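Local coordinates for protein VP2 (Primate bocaparvovirus 1, PDB 7L0Y) that self-assembles, in sixty copies of size-variant chains, into the T=1 icosahedral capsid of human bocavirus 1, about 26 nm in diameter, at residues Tyr49-Ile54 and Arg65-Pro70; Pro155-Lys160 and Gly497-Pro502; Phe222-Val227 and Ile416-Pro421; Ala294-Cys299 and Asp319-Cys324. One frame throughout, in Å; residues are numbered along the deposited sequence.

Interaction 1: residues Tyr49-Ile54 and Arg65-Pro70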
loop_
_atom_site.group_PDB
_atom_site.type_symbol
_atom_site.label_atom_id
_atom_site.label_comp_id
_atom_site.label_asym_id
_atom_site.label_seq_id
_atom_site.Cartn_x
_atom_site.Cartn_y
_atom_site.Cartn_z
ATOM N N TYR A 49 27.870 -75.149 74.929
ATOM C CA TYR A 49 26.716 -74.870 75.766
ATOM C C TYR A 49 26.560 -76.007 76.758
ATOM O O TYR A 49 26.412 -77.162 76.360
ATOM C CB TYR A 49 25.450 -74.724 74.933
ATOM C CG TYR A 49 25.337 -73.443 74.165
ATOM C CD1 TYR A 49 24.620 -72.385 74.673
ATOM C CD2 TYR A 49 25.959 -73.284 72.944
ATOM C CE1 TYR A 49 24.497 -71.225 73.983
ATOM C CE2 TYR A 49 25.849 -72.117 72.248
ATOM C CZ TYR A 49 25.114 -71.090 72.774
ATOM O OH TYR A 49 24.987 -69.912 72.092
ATOM N N LYS A 50 26.613 -75.678 78.037
ATOM C CA LYS A 50 26.480 -76.648 79.105
ATOM C C LYS A 50 25.314 -76.232 79.980
ATOM O O LYS A 50 24.928 -75.067 80.010
ATOM C CB LYS A 50 27.754 -76.723 79.947
ATOM C CG LYS A 50 28.979 -77.121 79.173
ATOM C CD LYS A 50 30.222 -76.968 80.013
ATOM C CE LYS A 50 31.455 -77.312 79.214
ATOM N NZ LYS A 50 32.701 -77.073 79.987
ATOM N N THR A 51 24.749 -77.191 80.698
ATOM C CA THR A 51 23.805 -76.900 81.764
ATOM C C THR A 51 24.401 -77.386 83.073
ATOM O O THR A 51 25.323 -78.200 83.071
ATOM C CB THR A 51 22.446 -77.546 81.519
ATOM O OG1 THR A 51 22.605 -78.959 81.398
ATOM C CG2 THR A 51 21.811 -76.999 80.252
ATOM N N GLU A 52 23.935 -76.833 84.180
ATOM C CA GLU A 52 24.400 -77.239 85.498
ATOM C C GLU A 52 23.218 -77.201 86.439
ATOM O O GLU A 52 22.432 -76.252 86.404
ATOM C CB GLU A 52 25.511 -76.325 86.025
ATOM C CG GLU A 52 26.788 -76.351 85.214
ATOM C CD GLU A 52 26.746 -75.398 84.038
ATOM O OE1 GLU A 52 25.729 -74.697 83.871
ATOM O OE2 GLU A 52 27.729 -75.361 83.272
ATOM N N ALA A 53 23.092 -78.226 87.271
ATOM C CA ALA A 53 22.085 -78.275 88.319
ATOM C C ALA A 53 22.782 -78.489 89.653
ATOM O O ALA A 53 23.718 -79.290 89.746
ATOM C CB ALA A 53 21.066 -79.383 88.056
ATOM N N ILE A 54 22.339 -77.756 90.675
ATOM C CA ILE A 54 22.950 -77.863 91.998
ATOM C C ILE A 54 22.417 -79.079 92.744
ATOM O O ILE A 54 23.153 -79.743 93.485
ATOM C CB ILE A 54 22.711 -76.571 92.799
ATOM C CG1 ILE A 54 23.459 -75.395 92.172
ATOM C CG2 ILE A 54 23.116 -76.764 94.246
ATOM C CD1 ILE A 54 23.115 -74.070 92.807
ATOM N N ARG A 65 19.534 -74.122 88.330
ATOM C CA ARG A 65 19.860 -74.782 87.083
ATOM C C ARG A 65 20.225 -73.693 86.097
ATOM O O ARG A 65 19.425 -72.791 85.848
ATOM C CB ARG A 65 18.688 -75.597 86.557
ATOM C CG ARG A 65 19.027 -76.489 85.400
ATOM C CD ARG A 65 17.758 -77.079 84.881
ATOM N NE ARG A 65 17.976 -78.039 83.814
ATOM C CZ ARG A 65 18.033 -79.341 84.017
ATOM N NH1 ARG A 65 17.838 -79.801 85.240
ATOM N NH2 ARG A 65 18.239 -80.171 83.004
ATOM N N CYS A 66 21.429 -73.757 85.561
ATOM C CA CYS A 66 21.870 -72.730 84.640
ATOM C C CYS A 66 22.444 -73.388 83.406
ATOM O O CYS A 66 23.031 -74.464 83.471
ATOM C CB CYS A 66 22.924 -71.816 85.257
ATOM S SG CYS A 66 24.363 -72.698 85.891
ATOM N N VAL A 67 22.264 -72.725 82.283
ATOM C CA VAL A 67 22.976 -73.045 81.063
ATOM C C VAL A 67 23.993 -71.949 80.809
ATOM O O VAL A 67 23.650 -70.763 80.757
ATOM C CB VAL A 67 22.008 -73.245 79.891
ATOM C CG1 VAL A 67 20.919 -72.288 80.015
ATOM C CG2 VAL A 67 22.721 -73.008 78.572
ATOM N N THR A 68 25.248 -72.349 80.691
ATOM C CA THR A 68 26.346 -71.446 80.407
ATOM C C THR A 68 26.698 -71.532 78.932
ATOM O O THR A 68 26.588 -72.589 78.314
ATOM C CB THR A 68 27.562 -71.779 81.270
ATOM O OG1 THR A 68 27.914 -73.152 81.084
ATOM C CG2 THR A 68 27.258 -71.542 82.726
ATOM N N THR A 69 27.110 -70.416 78.377
ATOM C CA THR A 69 27.280 -70.308 76.941
ATOM C C THR A 69 28.740 -70.026 76.623
ATOM O O THR A 69 29.506 -69.628 77.505
ATOM C CB THR A 69 26.397 -69.195 76.378
ATOM O OG1 THR A 69 26.891 -67.935 76.826
ATOM C CG2 THR A 69 24.979 -69.349 76.882
ATOM N N PRO A 70 29.174 -70.260 75.386
ATOM C CA PRO A 70 30.506 -69.807 74.974
ATOM C C PRO A 70 30.647 -68.297 74.896
ATOM O O PRO A 70 31.769 -67.810 74.746
ATOM C CB PRO A 70 30.678 -70.458 73.600
ATOM C CG PRO A 70 29.300 -70.665 73.120
ATOM C CD PRO A 70 28.495 -71.004 74.317
#

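Interaction 2: residues Pro155-Lys160 and Gly497-Pro502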
loop_
_atom_site.group_PDB
_atom_site.type_symbol
_atom_site.label_atom_id
_atom_site.label_comp_id
_atom_site.label_asym_id
_atom_site.label_seq_id
_atom_site.Cartn_x
_atom_site.Cartn_y
_atom_site.Cartn_z
ATOM N N PRO A 155 34.795 -50.961 83.825
ATOM C CA PRO A 155 35.627 -50.503 84.938
ATOM C C PRO A 155 35.472 -49.010 85.131
ATOM O O PRO A 155 35.243 -48.262 84.182
ATOM C CB PRO A 155 37.049 -50.858 84.488
ATOM C CG PRO A 155 36.872 -51.809 83.374
ATOM C CD PRO A 155 35.640 -51.341 82.689
ATOM N N ASP A 156 35.616 -48.582 86.380
ATOM C CA ASP A 156 35.416 -47.184 86.727
ATOM C C ASP A 156 36.540 -46.323 86.167
ATOM O O ASP A 156 36.299 -45.318 85.493
ATOM C CB ASP A 156 35.321 -47.071 88.245
ATOM C CG ASP A 156 34.920 -45.705 88.711
ATOM O OD1 ASP A 156 34.593 -44.854 87.866
ATOM O OD2 ASP A 156 34.942 -45.475 89.935
ATOM N N LEU A 157 37.781 -46.716 86.424
ATOM C CA LEU A 157 38.918 -46.001 85.870
ATOM C C LEU A 157 39.077 -46.319 84.388
ATOM O O LEU A 157 38.988 -47.480 83.988
ATOM C CB LEU A 157 40.196 -46.365 86.613
ATOM C CG LEU A 157 40.233 -45.892 88.060
ATOM C CD1 LEU A 157 41.440 -46.462 88.743
ATOM C CD2 LEU A 157 40.265 -44.386 88.091
ATOM N N PRO A 158 39.328 -45.310 83.557
ATOM C CA PRO A 158 39.380 -45.552 82.111
ATOM C C PRO A 158 40.549 -46.409 81.679
ATOM O O PRO A 158 40.502 -47.012 80.603
ATOM C CB PRO A 158 39.478 -44.136 81.539
ATOM C CG PRO A 158 38.904 -43.276 82.582
ATOM C CD PRO A 158 39.357 -43.877 83.864
ATOM N N TYR A 159 41.599 -46.485 82.490
ATOM C CA TYR A 159 42.799 -47.193 82.079
ATOM C C TYR A 159 42.841 -48.618 82.595
ATOM O O TYR A 159 43.820 -49.322 82.346
ATOM C CB TYR A 159 44.029 -46.420 82.533
ATOM C CG TYR A 159 44.139 -46.247 84.020
ATOM C CD1 TYR A 159 44.815 -47.171 84.795
ATOM C CD2 TYR A 159 43.568 -45.156 84.651
ATOM C CE1 TYR A 159 44.921 -47.016 86.139
ATOM C CE2 TYR A 159 43.670 -44.992 86.005
ATOM C CZ TYR A 159 44.349 -45.924 86.743
ATOM O OH TYR A 159 44.457 -45.760 88.098
ATOM N N LYS A 160 41.815 -49.059 83.308
ATOM C CA LYS A 160 41.740 -50.456 83.697
ATOM C C LYS A 160 41.197 -51.298 82.554
ATOM O O LYS A 160 40.368 -50.847 81.760
ATOM C CB LYS A 160 40.861 -50.626 84.929
ATOM C CG LYS A 160 41.367 -49.915 86.156
ATOM C CD LYS A 160 42.685 -50.482 86.625
ATOM C CE LYS A 160 43.108 -49.837 87.926
ATOM N NZ LYS A 160 44.375 -50.413 88.435
ATOM N N GLY A 497 49.259 -47.815 93.208
ATOM C CA GLY A 497 48.358 -47.709 92.089
ATOM C C GLY A 497 46.948 -48.144 92.383
ATOM O O GLY A 497 46.134 -48.217 91.458
ATOM N N ALA A 498 46.634 -48.451 93.634
ATOM C CA ALA A 498 45.290 -48.868 93.988
ATOM C C ALA A 498 44.376 -47.658 94.029
ATOM O O ALA A 498 44.758 -46.589 94.509
ATOM C CB ALA A 498 45.278 -49.590 95.332
ATOM N N TYR A 499 43.173 -47.824 93.512
ATOM C CA TYR A 499 42.227 -46.730 93.481
ATOM C C TYR A 499 41.389 -46.747 94.743
ATOM O O TYR A 499 40.683 -47.716 95.027
ATOM C CB TYR A 499 41.365 -46.852 92.238
ATOM C CG TYR A 499 40.358 -45.768 92.029
ATOM C CD1 TYR A 499 40.759 -44.470 91.771
ATOM C CD2 TYR A 499 39.013 -46.059 91.968
ATOM C CE1 TYR A 499 39.849 -43.489 91.535
ATOM C CE2 TYR A 499 38.098 -45.083 91.728
ATOM C CZ TYR A 499 38.519 -43.797 91.510
ATOM O OH TYR A 499 37.591 -42.819 91.265
ATOM N N ILE A 500 41.498 -45.683 95.520
ATOM C CA ILE A 500 40.841 -45.603 96.816
ATOM C C ILE A 500 39.343 -45.529 96.560
ATOM O O ILE A 500 38.894 -44.829 95.651
ATOM C CB ILE A 500 41.348 -44.394 97.615
ATOM C CG1 ILE A 500 42.876 -44.383 97.653
ATOM C CG2 ILE A 500 40.774 -44.382 99.010
ATOM C CD1 ILE A 500 43.487 -45.635 98.192
ATOM N N GLN A 501 38.580 -46.326 97.279
ATOM C CA GLN A 501 37.144 -46.296 97.108
ATOM C C GLN A 501 36.497 -45.362 98.120
ATOM O O GLN A 501 37.068 -45.082 99.173
ATOM C CB GLN A 501 36.576 -47.698 97.245
ATOM C CG GLN A 501 37.071 -48.651 96.190
ATOM C CD GLN A 501 36.749 -48.190 94.790
ATOM O OE1 GLN A 501 35.672 -47.670 94.527
ATOM N NE2 GLN A 501 37.690 -48.376 93.882
ATOM N N PRO A 502 35.300 -44.859 97.820
ATOM C CA PRO A 502 34.508 -44.182 98.854
ATOM C C PRO A 502 34.145 -45.153 99.964
ATOM O O PRO A 502 33.734 -46.284 99.705
ATOM C CB PRO A 502 33.269 -43.699 98.093
ATOM C CG PRO A 502 33.202 -44.561 96.896
ATOM C CD PRO A 502 34.619 -44.836 96.517
#

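Interaction 3: residues Phe222-Val227 and Ile416-Pro421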
loop_
_atom_site.group_PDB
_atom_site.type_symbol
_atom_site.label_atom_id
_atom_site.label_comp_id
_atom_site.label_asym_id
_atom_site.label_seq_id
_atom_site.Cartn_x
_atom_site.Cartn_y
_atom_site.Cartn_z
ATOM N N PHE A 222 17.350 -43.516 73.856
ATOM C CA PHE A 222 16.563 -43.613 75.073
ATOM C C PHE A 222 15.283 -42.806 74.950
ATOM O O PHE A 222 15.298 -41.640 74.552
ATOM C CB PHE A 222 17.354 -43.088 76.263
ATOM C CG PHE A 222 18.508 -43.933 76.662
ATOM C CD1 PHE A 222 18.351 -44.942 77.591
ATOM C CD2 PHE A 222 19.758 -43.712 76.127
ATOM C CE1 PHE A 222 19.412 -45.710 77.977
ATOM C CE2 PHE A 222 20.823 -44.481 76.508
ATOM C CZ PHE A 222 20.653 -45.483 77.429
ATOM N N ASP A 223 14.168 -43.431 75.298
ATOM C CA ASP A 223 12.966 -42.707 75.681
ATOM C C ASP A 223 12.738 -43.027 77.157
ATOM O O ASP A 223 12.306 -44.123 77.512
ATOM C CB ASP A 223 11.778 -43.097 74.808
ATOM C CG ASP A 223 10.544 -42.289 75.122
ATOM O OD1 ASP A 223 10.568 -41.065 74.883
ATOM O OD2 ASP A 223 9.552 -42.875 75.605
ATOM N N CYS A 224 13.021 -42.056 78.019
ATOM C CA CYS A 224 13.249 -42.338 79.425
ATOM C C CYS A 224 12.552 -41.335 80.326
ATOM O O CYS A 224 12.356 -40.171 79.976
ATOM C CB CYS A 224 14.745 -42.350 79.766
ATOM S SG CYS A 224 15.631 -43.780 79.159
ATOM N N GLU A 225 12.188 -41.820 81.504
ATOM C CA GLU A 225 11.732 -40.937 82.558
ATOM C C GLU A 225 12.931 -40.292 83.233
ATOM O O GLU A 225 14.025 -40.861 83.273
ATOM C CB GLU A 225 10.894 -41.704 83.578
ATOM C CG GLU A 225 11.659 -42.775 84.321
ATOM C CD GLU A 225 10.775 -43.591 85.246
ATOM O OE1 GLU A 225 9.648 -43.145 85.554
ATOM O OE2 GLU A 225 11.208 -44.682 85.671
ATOM N N TRP A 226 12.720 -39.099 83.762
ATOM C CA TRP A 226 13.794 -38.372 84.414
ATOM C C TRP A 226 14.119 -38.987 85.763
ATOM O O TRP A 226 13.231 -39.408 86.504
ATOM C CB TRP A 226 13.385 -36.926 84.617
ATOM C CG TRP A 226 13.132 -36.185 83.379
ATOM C CD1 TRP A 226 11.962 -36.118 82.703
ATOM C CD2 TRP A 226 14.043 -35.333 82.694
ATOM N NE1 TRP A 226 12.091 -35.302 81.617
ATOM C CE2 TRP A 226 13.362 -34.799 81.592
ATOM C CE3 TRP A 226 15.373 -34.975 82.899
ATOM C CZ2 TRP A 226 13.963 -33.932 80.697
ATOM C CZ3 TRP A 226 15.964 -34.116 82.017
ATOM C CH2 TRP A 226 15.265 -33.602 80.931
ATOM N N VAL A 227 15.401 -39.037 86.079
ATOM C CA VAL A 227 15.845 -39.203 87.453
ATOM C C VAL A 227 16.021 -37.820 88.065
ATOM O O VAL A 227 16.796 -36.998 87.570
ATOM C CB VAL A 227 17.124 -40.050 87.539
ATOM C CG1 VAL A 227 18.044 -39.714 86.448
ATOM C CG2 VAL A 227 17.832 -39.780 88.851
ATOM N N ILE A 416 16.064 -47.603 87.152
ATOM C CA ILE A 416 14.918 -47.168 86.368
ATOM C C ILE A 416 14.396 -48.355 85.577
ATOM O O ILE A 416 15.114 -48.922 84.750
ATOM C CB ILE A 416 15.294 -46.011 85.434
ATOM C CG1 ILE A 416 15.708 -44.800 86.258
ATOM C CG2 ILE A 416 14.139 -45.674 84.518
ATOM C CD1 ILE A 416 16.410 -43.750 85.464
ATOM N N ALA A 417 13.144 -48.725 85.815
ATOM C CA ALA A 417 12.513 -49.783 85.041
ATOM C C ALA A 417 12.224 -49.265 83.642
ATOM O O ALA A 417 11.572 -48.230 83.481
ATOM C CB ALA A 417 11.233 -50.257 85.718
ATOM N N MET A 418 12.718 -49.972 82.636
ATOM C CA MET A 418 12.557 -49.570 81.249
ATOM C C MET A 418 11.926 -50.703 80.468
ATOM O O MET A 418 12.214 -51.876 80.724
ATOM C CB MET A 418 13.891 -49.182 80.609
ATOM C CG MET A 418 14.471 -47.886 81.105
ATOM S SD MET A 418 16.003 -47.502 80.254
ATOM C CE MET A 418 15.374 -47.182 78.608
ATOM N N ASP A 419 11.065 -50.348 79.520
ATOM C CA ASP A 419 10.467 -51.351 78.651
ATOM C C ASP A 419 11.498 -51.946 77.703
ATOM O O ASP A 419 11.551 -53.166 77.519
ATOM C CB ASP A 419 9.299 -50.730 77.891
ATOM C CG ASP A 419 9.692 -49.471 77.149
ATOM O OD1 ASP A 419 10.904 -49.181 77.053
ATOM O OD2 ASP A 419 8.785 -48.755 76.681
ATOM N N HIS A 420 12.336 -51.106 77.106
ATOM C CA HIS A 420 13.411 -51.551 76.223
ATOM C C HIS A 420 14.688 -50.821 76.599
ATOM O O HIS A 420 15.020 -49.781 76.021
ATOM C CB HIS A 420 13.055 -51.322 74.758
ATOM C CG HIS A 420 11.827 -52.056 74.328
ATOM N ND1 HIS A 420 11.792 -53.426 74.199
ATOM C CD2 HIS A 420 10.584 -51.615 74.029
ATOM C CE1 HIS A 420 10.581 -53.797 73.827
ATOM N NE2 HIS A 420 9.829 -52.717 73.716
ATOM N N PRO A 421 15.428 -51.339 77.568
ATOM C CA PRO A 421 16.745 -50.802 77.863
ATOM C C PRO A 421 17.691 -51.070 76.710
ATOM O O PRO A 421 17.355 -51.833 75.794
ATOM C CB PRO A 421 17.157 -51.570 79.126
ATOM C CG PRO A 421 16.416 -52.826 79.044
ATOM C CD PRO A 421 15.106 -52.500 78.410
#

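Interaction 4: residues Ala294-Cys299 and Asp319-Cys324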
loop_
_atom_site.group_PDB
_atom_site.type_symbol
_atom_site.label_atom_id
_atom_site.label_comp_id
_atom_site.label_asym_id
_atom_site.label_seq_id
_atom_site.Cartn_x
_atom_site.Cartn_y
_atom_site.Cartn_z
ATOM N N ALA A 294 16.813 -63.091 102.096
ATOM C CA ALA A 294 15.993 -61.892 102.012
ATOM C C ALA A 294 14.748 -62.025 102.885
ATOM O O ALA A 294 14.206 -63.124 103.032
ATOM C CB ALA A 294 15.595 -61.611 100.567
ATOM N N PRO A 295 14.283 -60.932 103.487
ATOM C CA PRO A 295 13.149 -61.033 104.415
ATOM C C PRO A 295 11.855 -61.448 103.751
ATOM O O PRO A 295 11.015 -62.086 104.393
ATOM C CB PRO A 295 13.064 -59.617 104.998
ATOM C CG PRO A 295 13.658 -58.760 103.969
ATOM C CD PRO A 295 14.769 -59.551 103.369
ATOM N N PHE A 296 11.660 -61.101 102.488
ATOM C CA PHE A 296 10.518 -61.561 101.717
ATOM C C PHE A 296 11.001 -62.466 100.603
ATOM O O PHE A 296 11.997 -62.170 99.941
ATOM C CB PHE A 296 9.718 -60.397 101.148
ATOM C CG PHE A 296 8.974 -59.634 102.182
ATOM C CD1 PHE A 296 7.754 -60.084 102.630
ATOM C CD2 PHE A 296 9.499 -58.482 102.722
ATOM C CE1 PHE A 296 7.067 -59.398 103.582
ATOM C CE2 PHE A 296 8.814 -57.790 103.681
ATOM C CZ PHE A 296 7.594 -58.248 104.113
ATOM N N MET A 297 10.292 -63.562 100.403
ATOM C CA MET A 297 10.635 -64.544 99.393
ATOM C C MET A 297 9.493 -64.595 98.391
ATOM O O MET A 297 8.360 -64.919 98.756
ATOM C CB MET A 297 10.869 -65.905 100.034
ATOM C CG MET A 297 11.539 -66.883 99.133
ATOM S SD MET A 297 13.206 -66.325 98.768
ATOM C CE MET A 297 13.956 -66.450 100.386
ATOM N N VAL A 298 9.790 -64.271 97.139
ATOM C CA VAL A 298 8.785 -64.195 96.087
ATOM C C VAL A 298 8.856 -65.488 95.296
ATOM O O VAL A 298 9.765 -65.674 94.484
ATOM C CB VAL A 298 9.026 -62.979 95.178
ATOM C CG1 VAL A 298 8.064 -62.973 94.017
ATOM C CG2 VAL A 298 8.920 -61.690 95.969
ATOM N N CYS A 299 7.873 -66.356 95.492
ATOM C CA CYS A 299 7.913 -67.709 94.965
ATOM C C CYS A 299 6.790 -67.909 93.964
ATOM O O CYS A 299 5.743 -67.263 94.033
ATOM C CB CYS A 299 7.792 -68.749 96.083
ATOM S SG CYS A 299 9.127 -68.726 97.297
ATOM N N ASP A 319 14.456 -57.721 98.081
ATOM C CA ASP A 319 15.226 -56.843 98.942
ATOM C C ASP A 319 15.732 -55.638 98.156
ATOM O O ASP A 319 16.108 -55.779 96.995
ATOM C CB ASP A 319 16.384 -57.628 99.551
ATOM C CG ASP A 319 17.170 -56.830 100.550
ATOM O OD1 ASP A 319 16.619 -56.518 101.627
ATOM O OD2 ASP A 319 18.347 -56.522 100.267
ATOM N N PRO A 320 15.760 -54.452 98.780
ATOM C CA PRO A 320 15.229 -54.124 100.106
ATOM C C PRO A 320 13.708 -54.034 100.136
ATOM O O PRO A 320 13.099 -53.538 99.199
ATOM C CB PRO A 320 15.861 -52.766 100.403
ATOM C CG PRO A 320 16.057 -52.160 99.073
ATOM C CD PRO A 320 16.379 -53.282 98.136
ATOM N N PRO A 321 13.108 -54.543 101.194
ATOM C CA PRO A 321 11.644 -54.527 101.302
ATOM C C PRO A 321 11.047 -53.170 101.642
ATOM O O PRO A 321 9.890 -52.899 101.315
ATOM C CB PRO A 321 11.386 -55.534 102.423
ATOM C CG PRO A 321 12.581 -55.418 103.278
ATOM C CD PRO A 321 13.742 -55.114 102.390
ATOM N N SER A 322 11.831 -52.314 102.301
ATOM C CA SER A 322 11.257 -51.205 103.060
ATOM C C SER A 322 10.690 -50.121 102.155
ATOM O O SER A 322 9.887 -49.296 102.600
ATOM C CB SER A 322 12.309 -50.622 104.003
ATOM O OG SER A 322 13.408 -50.075 103.299
ATOM N N GLY A 323 11.093 -50.098 100.892
ATOM C CA GLY A 323 10.612 -49.056 100.005
ATOM C C GLY A 323 11.061 -47.692 100.482
ATOM O O GLY A 323 12.229 -47.476 100.817
ATOM N N CYS A 324 10.125 -46.754 100.525
ATOM C CA CYS A 324 10.415 -45.413 101.009
ATOM C C CYS A 324 10.273 -45.283 102.515
ATOM O O CYS A 324 10.434 -44.178 103.039
ATOM C CB CYS A 324 9.497 -44.398 100.333
ATOM S SG CYS A 324 7.751 -44.759 100.565
#

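Interaction 1: residues Tyr49-Ile54 and Arg65-Pro70
An antiparallel beta hairpin joins Lys50-Ala53 to Arg65-Thr69, its segment axes 4.5 Å apart at their closest approach. Two hydrogen-bonded pairs define the register. Lys50 and Thr68 exchange bonds both ways, with Lys50 N to Thr68 O at 3.1 Å and Thr68 N to Lys50 O at 2.8 Å; Glu52 and Cys66 do the same through their backbones. Between these pairs lies the non-hydrogen-bonded Thr51-Val67, where Thr51 CG2 meets Val67 CB at 3.8 Å.

On the face carrying Lys50, Glu52, Cys66 and Thr68, a bend at chi2 (85°) curls the Glu52 chain back along the sheet; the Glu52 and Thr68 side chains cross at about a right angle, which brings OE2 to the hydroxyl. Thr68 OG1 donates to Glu52 OE2 at 3.1 Å, reaching the syn lone pair, while Asn45 ND2 is a further partner of the same hydroxyl. Arg65-Thr69 also pairs antiparallel with strand 161-169, through backbone bonds of Val67 with Tyr169 and of Thr69 with Tyr167, consistent with an insertion on the jelly-roll core of parvovirus capsid proteins.

At the hairpin's open end, the Tyr49 ring lies across Pro70. Pro70 CD sits 3.6 Å from the ring centroid and 14° off the normal, a CH-pi contact over the face, while Thr69 CG2 comes within 3.5 Å of Tyr49 CE1. Tyr49 OH is bonded to Glu203 and to the backbone N of Leu202. The ring also meets Tyr159 of a neighbouring subunit, and Thr51 OG1 is hydrogen-bonded to Val493 O of that same subunit.

Interaction 2: residues Pro155-Lys160 and Gly497-Pro502
Asp156, whose OD1 forms a salt bridge with Arg392 of the same chain, brings its carboxylate up to the Tyr499 ring. OD2 of Asp156 is 3.7 Å from Tyr499 CE2, and the carboxylate and ring planes are 86° apart, close to perpendicular. The tyrosine hydroxyl has its own partner, Trp468 NE1 of a neighbouring subunit; that tryptophan also packs on Asp156 and Leu157.

Leu157 supplies the apolar half of the contact. Its two methyls divide the work: CD1 rests 3.5 Å from Tyr499 CB, at the root of the ring, whereas CD2 lies 3.8 Å from the ring centroid and 19° off the normal, a CH-pi contact over one face that is displaced toward the rim. With CG of Tyr499 anti to the backbone N (chi1 -178°) the ring is carried out from its loop toward Leu157, and chi2 turns its face to CD2. Leu157 begins a type I beta turn ending at Lys160, closed by a weak bond from Lys160 N to Leu157 O at 3.3 Å.

Both segments are loops without regular secondary structure, one leading into strand 161-169, the other following strand 446-462. No hydrogen bond joins them directly. Across the contact itself, then, cohesion is chiefly van der Waals and CH-pi, while the polar ends of Asp156 and Tyr499 are spent outward, on an arginine of the same chain and on a tryptophan across a subunit boundary.

Interaction 3: residues Phe222-Val227 and Ile416-Pro421
Met418 runs straight to its sulfur (chi2 -178°) and then turns at chi3 (68°), a bend that swings the terminal methyl CE toward Cys224 and Phe222. CE lies 3.5 Å from Cys224 SG and 3.9 Å from Phe222 CD1. At the phenyl group it arrives at the edge, near the ring plane, and the two side chains cross at about a right angle. The two sulfurs, Met418 SD and Cys224 SG, are 3.9 Å apart.

A second cluster forms further along. Glu225 places CG between its backbone N and carbonyl carbon (chi1 64°) and is extended from there, which lays its chain alongside Ile416, the two running in opposite directions. The CG2 branch of Ile416 does the touching: it is 3.8 Å from Glu225 CG and 3.3 Å from Glu225 OE2. The other branch ends in Ile416 CD1, 4.3 Å from Val227 CB. No hydrogen bond crosses between the segments; the other carboxylate oxygen, Glu225 OE1, is in a long, weak ion pair with Lys405 of a neighbouring subunit.

Each segment is anchored elsewhere through its backbone, Val227 to Phe98 and both Ile416 and Met418 to Cys398. Strand 416-418 thus pairs in parallel with 397-399 and packs against the irregular part, 222-227, of the broken strand 215-232, itself antiparallel to 95-118. This is consistent with the parvovirus capsid fold, in which long surface loops between the strands of an eight-stranded jelly roll fold over the core barrel.

Interaction 4: residues Ala294-Cys299 and Asp319-Cys324
Pro321 works its way along two neighbours of the other segment, Phe296 and Pro295. From its ring, CB lies 3.5 Å from Phe296 CD2 and 3.6 Å from Phe296 CE2, reaching the phenyl group at its edge, near the ring plane. The next atom, Pro321 CG, meets Pro295 CG at 3.6 Å, and CD, which closes the ring, is 4.0 Å from that same Pro295 CG. The two proline side chains cross at about a right angle and meet through their CG atoms.

Asp319 extends the contact on the other side of the Pro320 residue, which is preceded by a cis peptide bond. Its CB is 4.2 Å from Ala294 CB. The carboxylate is carried opposite the backbone N (chi1 -175°), and OD1 comes within 4.0 Å of Pro295 CD without bonding to this segment. OD2 instead forms salt bridges with Arg285 of the same chain and Arg248 of a neighbouring subunit.

Phe296 opens strand 296-300, which pairs with 316-318 and, on that same neighbouring subunit, continues as an antiparallel ladder. The segments meet just where the chain leaves strand 316-318. No hydrogen bond crosses between them; the contact is mainly van der Waals, among prolines, Ala294, a phenyl edge and the CB of Asp319, while the buried acidic group is probably kept charged by two arginines, one of which ties this loop to the adjoining subunit.

In the fold
From the N terminus, interaction 1 comes first: a local hairpin with ten residues between its segments, complete before any other contact begins. Interaction 2 then opens at 155-160 and closes only at 497-502, spanning 336 residues and joining the loop before strand 161-169 to a late loop of the chain. Within that span lies interaction 3, which ties strand 215-232 to strand 416-418, and within interaction 3 in turn lies interaction 4, a short closure around strands 296-300 and 316-318. None cross. Interactions 2 and 4 lie on opposite sides of the chain's centre. A further neighbouring subunit, not the one supplying Tyr159, packs on Cys66 and Thr68 of interaction 1 and is the one interaction 4 meets.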